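Local coordinates for protein heat-inducible transcription repressor HrcA (Thermotoga maritima, PDB 1STZ) that probably represses the class I heat shock operons encoding the GrpE-DnaK-DnaJ and GroE chaperones, acting as a DNA-binding transcriptional regulator, at residues 151-163 with 173-185. Sequence-based numbering, arbitrary orientation.
Sequences MLIPVSEDYLIFS and VTPIKTQERLNWE
Two strands of an antiparallel beta hairpin, 159-163 and 173-177, pair here, and the chain leaving the second strand swings back to lay Trp184 against the sheet. Leu160 and Ile176 form a hydrogen-bonded pair: Leu160 N gives to Ile176 O at 2.9 Å, and Ile176 N returns a 2.7 Å bond to Leu160 O. Phe162 and Thr174 repeat the pattern, while Thr178 N reaches Asp158 O at 2.9 Å with an almost straight N-H. With strand 149-154 on the far side of 159-166, these strands make a three-stranded meander. Leu160, Phe162, Thr174 and Ile176 share its inner face, where helices 184-195 and 215-224 pack.

On that face, chi1 of -162° swings Leu160 CG away from the backbone N, and chi2 of 151° then turns CD1 over the Trp184 indole. The methyl sits 3.3 Å from the centroid of the six-membered ring and 12° off its normal, a tight CH-pi contact; Leu182 O lies over the opposite ring face. The other branch, CD2, runs beside Ile176, whose CD1 also presses on Phe162 CB at 3.7 Å. Pro154 CG comes obliquely to the indole at Trp184 CD1, 4.1 Å away, and Phe216 meets the same ring system.

Across the sheet, Ile161 CG2 touches Val173 CG1 at 4.0 Å. Along the outer edge of strand 169-177, the backbones of Pro175 and Lys177 hydrogen-bond to the second subunit. Near the turn, Arg181 NH2 rests against Glu157 CG; the two side chains cross at about a right angle, and Glu157 OE2 stays 4.9 Å from Arg181 NH2.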
loop_
_atom_site.group_PDB
_atom_site.type_symbol
_atom_site.label_atom_id
_atom_site.label_comp_id
_atom_site.label_asym_id
_atom_site.label_seq_id
_atom_site.Cartn_x
_atom_site.Cartn_y
_atom_site.Cartn_z
ATOM N N MET A 151 -26.442 17.574 8.200
ATOM C CA MET A 151 -26.648 16.554 9.220
ATOM C C MET A 151 -26.057 17.009 10.553
ATOM O O MET A 151 -24.913 17.469 10.600
ATOM C CB MET A 151 -25.991 15.239 8.795
ATOM C CG MET A 151 -26.564 14.604 7.528
ATOM S SD MET A 151 -25.413 14.699 6.148
ATOM C CE MET A 151 -25.768 16.127 5.531
ATOM N N LEU A 152 -26.864 16.923 11.609
ATOM C CA LEU A 152 -26.415 17.034 12.997
ATOM C C LEU A 152 -26.771 15.763 13.760
ATOM O O LEU A 152 -27.894 15.630 14.214
ATOM C CB LEU A 152 -27.115 18.185 13.698
ATOM C CG LEU A 152 -26.804 19.634 13.376
ATOM C CD1 LEU A 152 -27.591 20.494 14.342
ATOM C CD2 LEU A 152 -25.330 19.960 13.474
ATOM N N ILE A 153 -25.821 14.847 13.925
ATOM C CA ILE A 153 -26.086 13.536 14.547
ATOM C C ILE A 153 -25.596 13.424 16.001
ATOM O O ILE A 153 -24.407 13.360 16.238
ATOM C CB ILE A 153 -25.402 12.447 13.695
ATOM C CG1 ILE A 153 -25.986 12.442 12.277
ATOM C CG2 ILE A 153 -25.553 11.084 14.337
ATOM C CD1 ILE A 153 -25.097 13.047 11.280
ATOM N N PRO A 154 -26.485 13.382 16.982
ATOM C CA PRO A 154 -26.038 13.158 18.365
ATOM C C PRO A 154 -25.523 11.725 18.576
ATOM O O PRO A 154 -26.315 10.794 18.472
ATOM C CB PRO A 154 -27.300 13.410 19.214
ATOM C CG PRO A 154 -28.378 13.829 18.262
ATOM C CD PRO A 154 -27.945 13.540 16.883
ATOM N N VAL A 155 -24.228 11.561 18.845
ATOM C CA VAL A 155 -23.669 10.239 19.148
ATOM C C VAL A 155 -23.714 9.922 20.638
ATOM O O VAL A 155 -23.792 8.758 21.007
ATOM C CB VAL A 155 -22.240 10.042 18.597
ATOM C CG1 VAL A 155 -22.246 10.139 17.082
ATOM C CG2 VAL A 155 -21.238 11.029 19.196
ATOM N N SER A 156 -23.685 10.941 21.494
ATOM C CA SER A 156 -23.962 10.742 22.923
ATOM C C SER A 156 -24.418 12.044 23.581
ATOM O O SER A 156 -24.638 13.042 22.894
ATOM C CB SER A 156 -22.725 10.180 23.639
ATOM O OG SER A 156 -21.669 11.122 23.655
ATOM N N GLU A 157 -24.569 12.022 24.906
ATOM C CA GLU A 157 -24.809 13.237 25.685
ATOM C C GLU A 157 -23.710 14.269 25.424
ATOM O O GLU A 157 -23.990 15.465 25.361
ATOM C CB GLU A 157 -24.870 12.931 27.194
ATOM C CG GLU A 157 -26.215 12.410 27.692
ATOM C CD GLU A 157 -26.194 11.991 29.160
ATOM O OE1 GLU A 157 -25.149 11.496 29.636
ATOM O OE2 GLU A 157 -27.227 12.153 29.848
ATOM N N ASP A 158 -22.473 13.799 25.254
ATOM C CA ASP A 158 -21.300 14.670 25.166
ATOM C C ASP A 158 -20.892 15.090 23.761
ATOM O O ASP A 158 -20.204 16.090 23.606
ATOM C CB ASP A 158 -20.099 13.991 25.827
ATOM C CG ASP A 158 -20.360 13.625 27.268
ATOM O OD1 ASP A 158 -21.072 14.387 27.959
ATOM O OD2 ASP A 158 -19.906 12.588 27.792
ATOM N N TYR A 159 -21.305 14.341 22.740
ATOM C CA TYR A 159 -20.775 14.546 21.396
ATOM C C TYR A 159 -21.831 14.616 20.295
ATOM O O TYR A 159 -22.838 13.930 20.324
ATOM C CB TYR A 159 -19.760 13.444 21.074
ATOM C CG TYR A 159 -18.601 13.371 22.048
ATOM C CD1 TYR A 159 -18.468 12.300 22.929
ATOM C CD2 TYR A 159 -17.644 14.375 22.094
ATOM C CE1 TYR A 159 -17.408 12.233 23.825
ATOM C CE2 TYR A 159 -16.584 14.317 22.989
ATOM C CZ TYR A 159 -16.469 13.246 23.844
ATOM O OH TYR A 159 -15.417 13.194 24.723
ATOM N N LEU A 160 -21.543 15.443 19.304
ATOM C CA LEU A 160 -22.391 15.658 18.142
ATOM C C LEU A 160 -21.526 15.565 16.900
ATOM O O LEU A 160 -20.409 16.056 16.911
ATOM C CB LEU A 160 -22.983 17.068 18.223
ATOM C CG LEU A 160 -24.213 17.433 17.395
ATOM C CD1 LEU A 160 -25.029 18.519 18.106
ATOM C CD2 LEU A 160 -23.828 17.899 16.014
ATOM N N ILE A 161 -22.022 14.964 15.823
ATOM C CA ILE A 161 -21.301 15.015 14.563
ATOM C C ILE A 161 -22.044 15.843 13.524
ATOM O O ILE A 161 -23.183 15.558 13.175
ATOM C CB ILE A 161 -20.969 13.592 14.028
ATOM C CG1 ILE A 161 -19.962 12.911 14.959
ATOM C CG2 ILE A 161 -20.372 13.691 12.635
ATOM C CD1 ILE A 161 -19.766 11.438 14.699
ATOM N N PHE A 162 -21.381 16.894 13.053
ATOM C CA PHE A 162 -21.904 17.756 12.010
ATOM C C PHE A 162 -21.270 17.362 10.689
ATOM O O PHE A 162 -20.117 16.966 10.651
ATOM C CB PHE A 162 -21.598 19.228 12.330
ATOM C CG PHE A 162 -21.750 20.158 11.150
ATOM C CD1 PHE A 162 -22.995 20.676 10.807
ATOM C CD2 PHE A 162 -20.648 20.527 10.393
ATOM C CE1 PHE A 162 -23.130 21.541 9.723
ATOM C CE2 PHE A 162 -20.786 21.374 9.321
ATOM C CZ PHE A 162 -22.031 21.882 8.984
ATOM N N SER A 163 -22.022 17.505 9.608
ATOM C CA SER A 163 -21.487 17.389 8.258
ATOM C C SER A 163 -22.485 17.916 7.242
ATOM O O SER A 163 -23.624 18.210 7.570
ATOM C CB SER A 163 -21.124 15.942 7.911
ATOM O OG SER A 163 -22.211 15.073 8.160
ATOM N N VAL A 173 -16.871 17.119 7.879
ATOM C CA VAL A 173 -17.203 16.257 8.996
ATOM C C VAL A 173 -16.463 16.716 10.252
ATOM O O VAL A 173 -15.237 16.796 10.279
ATOM C CB VAL A 173 -16.922 14.767 8.701
ATOM C CG1 VAL A 173 -17.590 13.897 9.739
ATOM C CG2 VAL A 173 -17.460 14.391 7.353
ATOM N N THR A 174 -17.221 17.001 11.304
ATOM C CA THR A 174 -16.679 17.675 12.472
ATOM C C THR A 174 -17.397 17.234 13.723
ATOM O O THR A 174 -18.544 17.590 13.918
ATOM C CB THR A 174 -16.848 19.195 12.329
ATOM O OG1 THR A 174 -16.210 19.661 11.135
ATOM C CG2 THR A 174 -16.120 19.922 13.465
ATOM N N PRO A 175 -16.745 16.453 14.571
ATOM C CA PRO A 175 -17.297 16.139 15.887
ATOM C C PRO A 175 -17.270 17.384 16.771
ATOM O O PRO A 175 -16.330 18.152 16.682
ATOM C CB PRO A 175 -16.341 15.071 16.423
ATOM C CG PRO A 175 -15.592 14.623 15.277
ATOM C CD PRO A 175 -15.457 15.783 14.347
ATOM N N ILE A 176 -18.285 17.563 17.602
ATOM C CA ILE A 176 -18.463 18.764 18.419
ATOM C C ILE A 176 -18.752 18.351 19.858
ATOM O O ILE A 176 -19.525 17.428 20.082
ATOM C CB ILE A 176 -19.641 19.606 17.874
ATOM C CG1 ILE A 176 -19.369 20.057 16.439
ATOM C CG2 ILE A 176 -19.884 20.825 18.733
ATOM C CD1 ILE A 176 -20.635 20.433 15.699
ATOM N N LYS A 177 -18.123 19.019 20.825
ATOM C CA LYS A 177 -18.493 18.891 22.241
ATOM C C LYS A 177 -19.817 19.581 22.523
ATOM O O LYS A 177 -20.067 20.685 22.053
ATOM C CB LYS A 177 -17.460 19.558 23.147
ATOM C CG LYS A 177 -16.100 18.898 23.203
ATOM C CD LYS A 177 -15.365 19.309 24.476
ATOM C CE LYS A 177 -14.032 18.611 24.600
ATOM N NZ LYS A 177 -13.183 19.231 25.649
ATOM N N THR A 178 -20.652 18.930 23.319
ATOM C CA THR A 178 -21.823 19.575 23.895
ATOM C C THR A 178 -21.961 19.211 25.370
ATOM O O THR A 178 -22.291 18.072 25.701
ATOM C CB THR A 178 -23.094 19.175 23.142
ATOM O OG1 THR A 178 -22.942 19.416 21.742
ATOM C CG2 THR A 178 -24.244 20.066 23.545
ATOM N N GLN A 179 -21.720 20.177 26.254
ATOM C CA GLN A 179 -21.932 19.982 27.699
ATOM C C GLN A 179 -23.367 20.277 28.150
ATOM O O GLN A 179 -23.734 19.955 29.291
ATOM C CB GLN A 179 -20.952 20.833 28.519
ATOM C CG GLN A 179 -19.463 20.657 28.145
ATOM C CD GLN A 179 -18.907 19.266 28.460
ATOM O OE1 GLN A 179 -18.295 18.632 27.595
ATOM N NE2 GLN A 179 -19.093 18.807 29.698
ATOM N N GLU A 180 -24.168 20.898 27.279
ATOM C CA GLU A 180 -25.601 21.110 27.559
ATOM C C GLU A 180 -26.478 20.782 26.341
ATOM O O GLU A 180 -26.262 21.307 25.248
ATOM C CB GLU A 180 -25.863 22.552 28.022
ATOM C CG GLU A 180 -25.360 22.882 29.426
ATOM C CD GLU A 180 -26.248 22.336 30.534
ATOM O OE1 GLU A 180 -26.926 23.140 31.214
ATOM O OE2 GLU A 180 -26.266 21.103 30.741
ATOM N N ARG A 181 -27.471 19.920 26.551
ATOM C CA ARG A 181 -28.353 19.442 25.483
ATOM C C ARG A 181 -29.320 20.518 24.968
ATOM O O ARG A 181 -30.107 21.080 25.739
ATOM C CB ARG A 181 -29.168 18.225 25.969
ATOM C CG ARG A 181 -29.728 17.359 24.836
ATOM C CD ARG A 181 -30.682 16.229 25.287
ATOM N NE ARG A 181 -29.992 14.988 25.671
ATOM C CZ ARG A 181 -29.316 14.182 24.838
ATOM N NH1 ARG A 181 -29.210 14.452 23.533
ATOM N NH2 ARG A 181 -28.729 13.089 25.322
ATOM N N LEU A 182 -29.245 20.799 23.668
ATOM C CA LEU A 182 -30.280 21.546 22.951
ATOM C C LEU A 182 -31.080 20.539 22.125
ATOM O O LEU A 182 -30.705 19.367 22.048
ATOM C CB LEU A 182 -29.661 22.613 22.049
ATOM C CG LEU A 182 -28.580 23.501 22.673
ATOM C CD1 LEU A 182 -27.924 24.381 21.607
ATOM C CD2 LEU A 182 -29.140 24.351 23.802
ATOM N N ASN A 183 -32.183 20.980 21.523
ATOM C CA ASN A 183 -33.005 20.098 20.695
ATOM C C ASN A 183 -32.380 19.993 19.307
ATOM O O ASN A 183 -32.500 20.905 18.485
ATOM C CB ASN A 183 -34.452 20.596 20.621
ATOM C CG ASN A 183 -35.417 19.515 20.147
ATOM O OD1 ASN A 183 -35.181 18.850 19.129
ATOM N ND2 ASN A 183 -36.504 19.336 20.879
ATOM N N TRP A 184 -31.681 18.885 19.065
ATOM C CA TRP A 184 -30.829 18.764 17.891
ATOM C C TRP A 184 -31.629 18.492 16.621
ATOM O O TRP A 184 -31.274 18.974 15.555
ATOM C CB TRP A 184 -29.746 17.694 18.120
ATOM C CG TRP A 184 -28.888 18.003 19.313
ATOM C CD1 TRP A 184 -28.771 17.266 20.455
ATOM C CD2 TRP A 184 -28.054 19.155 19.496
ATOM N NE1 TRP A 184 -27.918 17.886 21.337
ATOM C CE2 TRP A 184 -27.456 19.044 20.768
ATOM C CE3 TRP A 184 -27.748 20.273 18.709
ATOM C CZ2 TRP A 184 -26.582 20.003 21.272
ATOM C CZ3 TRP A 184 -26.864 21.220 19.205
ATOM C CH2 TRP A 184 -26.294 21.078 20.475
ATOM N N GLU A 185 -32.712 17.732 16.734
ATOM C CA GLU A 185 -33.571 17.452 15.576
ATOM C C GLU A 185 -34.171 18.736 14.975
ATOM O O GLU A 185 -34.276 18.874 13.754
ATOM C CB GLU A 185 -34.705 16.492 15.962
ATOM C CG GLU A 185 -35.192 15.655 14.787
ATOM C CD GLU A 185 -36.203 14.600 15.184
ATOM O OE1 GLU A 185 -37.028 14.859 16.081
ATOM O OE2 GLU A 185 -36.157 13.501 14.593
#